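Long-range contact in CrtC domain-containing protein (Fusarium vanettenii 77-13-4, PDB 7A0T), which is of unestablished function but belongs to the lipocalin-like CrtC family, whose fungal relatives include Diels-Alderases, and may likewise act on small hydrophobic molecules: residues D131-L136 / Y151-G156. Sequence-based numbering, arbitrary orientation. Where two conformers were deposited one is given.
Sequences DNLSKL and YDATTG
The ring of Tyr151 folds back over its own hairpin partner, Leu136, meeting both the side chain and the backbone of that one residue. With CG wedged between the backbone N and the carbonyl carbon (chi1 38°), the ring swings across the strand gap, and Leu136 CB sits over the ring face, 3.5 Å from Tyr151 CE2. Leu136 CD1 touches the same ring atom at 3.7 Å. Leu136 O lies on the same side of the ring as CB, offset toward the rim, and still accepts from Tyr151 N at 3.0 Å. A return bond from Leu136 N to Tyr151 O, 2.9 Å, completes a hydrogen-bonded antiparallel pair. The phenol OH continues up the hairpin to Ser138 OG.

This is the open end of the beta hairpin 135-141/146-152 in the N-terminal lipocalin domain, and it illustrates how paired strands separate into loops. On the face opposite Leu136 and Tyr151, the non-hydrogen-bonded pair Lys135 and Asp152 run their side chains side by side into a salt bridge, though the modelled separation is implausibly short and Lys135 has two conformers. One step further, Ala153 N reaches Ser134 O at 3.1 Å, while Asp152 CA-H approaches the same oxygen. Ala153 then centres an inverse gamma turn, Thr154 N bonding back to Asp152 O. The other strand is led in by an Asx turn from Asp131 OD1 to Leu133 N at 2.9 Å, extended to an Asx motif by Ser134 N at 2.8 Å, both donors coming from the same side of the carboxylate plane, with Ser129 OG as a further partner.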
loop_
_atom_site.group_PDB
_atom_site.type_symbol
_atom_site.label_atom_id
_atom_site.label_comp_id
_atom_site.label_asym_id
_atom_site.label_seq_id
_atom_site.Cartn_x
_atom_site.Cartn_y
_atom_site.Cartn_z
ATOM N N ASP A 131 -21.716 -0.302 5.699
ATOM C CA ASP A 131 -21.079 -1.525 5.243
ATOM C C ASP A 131 -19.587 -1.566 5.559
ATOM O O ASP A 131 -18.894 -2.476 5.082
ATOM C CB ASP A 131 -21.315 -1.710 3.738
ATOM C CG ASP A 131 -20.681 -0.609 2.891
ATOM O OD1 ASP A 131 -19.870 0.187 3.409
ATOM O OD2 ASP A 131 -21.009 -0.543 1.686
ATOM N N ASN A 132 -19.083 -0.586 6.316
ATOM C CA ASN A 132 -17.703 -0.555 6.796
ATOM C C ASN A 132 -16.693 -0.455 5.661
ATOM O O ASN A 132 -15.502 -0.722 5.866
ATOM C CB ASN A 132 -17.396 -1.779 7.663
ATOM C CG ASN A 132 -18.182 -1.771 8.958
ATOM O OD1 ASN A 132 -18.329 -0.725 9.592
ATOM N ND2 ASN A 132 -18.691 -2.925 9.357
ATOM N N LEU A 133 -17.139 -0.050 4.469
ATOM C CA LEU A 133 -16.313 -0.226 3.281
ATOM C C LEU A 133 -16.487 0.869 2.229
ATOM O O LEU A 133 -15.499 1.323 1.646
ATOM C CB LEU A 133 -16.629 -1.583 2.634
ATOM C CG LEU A 133 -16.017 -1.840 1.253
ATOM C CD1 LEU A 133 -14.576 -2.350 1.411
ATOM C CD2 LEU A 133 -16.869 -2.813 0.452
ATOM N N SER A 134 -17.726 1.288 1.963
ATOM C CA SER A 134 -17.995 2.178 0.826
ATOM C C SER A 134 -17.412 3.576 1.007
ATOM O O SER A 134 -17.107 4.243 0.010
ATOM C CB SER A 134 -19.500 2.282 0.588
ATOM O OG SER A 134 -20.051 1.014 0.278
ATOM N N LYS A 135 -17.290 4.062 2.245
ATOM C CA LYS A 135 -16.705 5.375 2.513
ATOM C C LYS A 135 -15.748 5.247 3.687
ATOM O O LYS A 135 -16.145 4.817 4.775
ATOM C CB LYS A 135 -17.786 6.421 2.803
ATOM C CG LYS A 135 -17.257 7.709 3.418
ATOM C CD LYS A 135 -16.321 8.474 2.495
ATOM C CE LYS A 135 -16.967 9.752 1.979
ATOM N NZ LYS A 135 -17.777 9.536 0.740
ATOM N N LEU A 136 -14.486 5.620 3.464
ATOM C CA LEU A 136 -13.420 5.425 4.436
ATOM C C LEU A 136 -12.651 6.727 4.633
ATOM O O LEU A 136 -12.760 7.671 3.846
ATOM C CB LEU A 136 -12.478 4.295 3.985
ATOM C CG LEU A 136 -13.127 2.941 3.683
ATOM C CD1 LEU A 136 -12.152 2.028 2.886
ATOM C CD2 LEU A 136 -13.555 2.225 4.954
ATOM N N TYR A 151 -12.153 8.489 1.043
ATOM C CA TYR A 151 -12.104 7.801 -0.241
ATOM C C TYR A 151 -13.252 6.803 -0.308
ATOM O O TYR A 151 -13.654 6.228 0.712
ATOM C CB TYR A 151 -10.732 7.132 -0.506
ATOM C CG TYR A 151 -10.079 6.504 0.713
ATOM C CD1 TYR A 151 -9.422 7.286 1.656
ATOM C CD2 TYR A 151 -10.120 5.123 0.917
ATOM C CE1 TYR A 151 -8.849 6.717 2.781
ATOM C CE2 TYR A 151 -9.526 4.544 2.036
ATOM C CZ TYR A 151 -8.902 5.348 2.962
ATOM O OH TYR A 151 -8.338 4.787 4.083
ATOM N N ASP A 152 -13.825 6.669 -1.505
ATOM C CA ASP A 152 -14.979 5.815 -1.758
ATOM C C ASP A 152 -14.537 4.606 -2.577
ATOM O O ASP A 152 -13.682 4.724 -3.464
ATOM C CB ASP A 152 -16.098 6.561 -2.522
ATOM C CG ASP A 152 -16.522 7.881 -1.856
ATOM O OD1 ASP A 152 -16.716 7.915 -0.625
ATOM O OD2 ASP A 152 -16.670 8.895 -2.577
ATOM N N ALA A 153 -15.172 3.461 -2.324
ATOM C CA ALA A 153 -14.780 2.189 -2.938
ATOM C C ALA A 153 -15.363 2.074 -4.349
ATOM O O ALA A 153 -16.195 1.215 -4.647
ATOM C CB ALA A 153 -15.229 1.021 -2.070
ATOM N N THR A 154 -14.861 2.931 -5.241
ATOM C CA THR A 154 -15.327 3.016 -6.625
ATOM C C THR A 154 -14.394 2.294 -7.588
ATOM O O THR A 154 -14.213 2.736 -8.737
ATOM C CB THR A 154 -15.459 4.480 -7.055
ATOM O OG1 THR A 154 -14.154 5.084 -7.069
ATOM C CG2 THR A 154 -16.370 5.259 -6.115
ATOM N N THR A 155 -13.792 1.191 -7.146
ATOM C CA THR A 155 -12.684 0.595 -7.877
ATOM C C THR A 155 -12.715 -0.919 -7.686
ATOM O O THR A 155 -12.879 -1.405 -6.562
ATOM C CB THR A 155 -11.362 1.226 -7.408
ATOM O OG1 THR A 155 -10.256 0.727 -8.177
ATOM C CG2 THR A 155 -11.132 1.003 -5.892
ATOM N N GLY A 156 -12.612 -1.660 -8.797
ATOM C CA GLY A 156 -12.587 -3.116 -8.749
ATOM C C GLY A 156 -11.467 -3.690 -7.897
ATOM O O GLY A 156 -10.297 -3.372 -8.123
#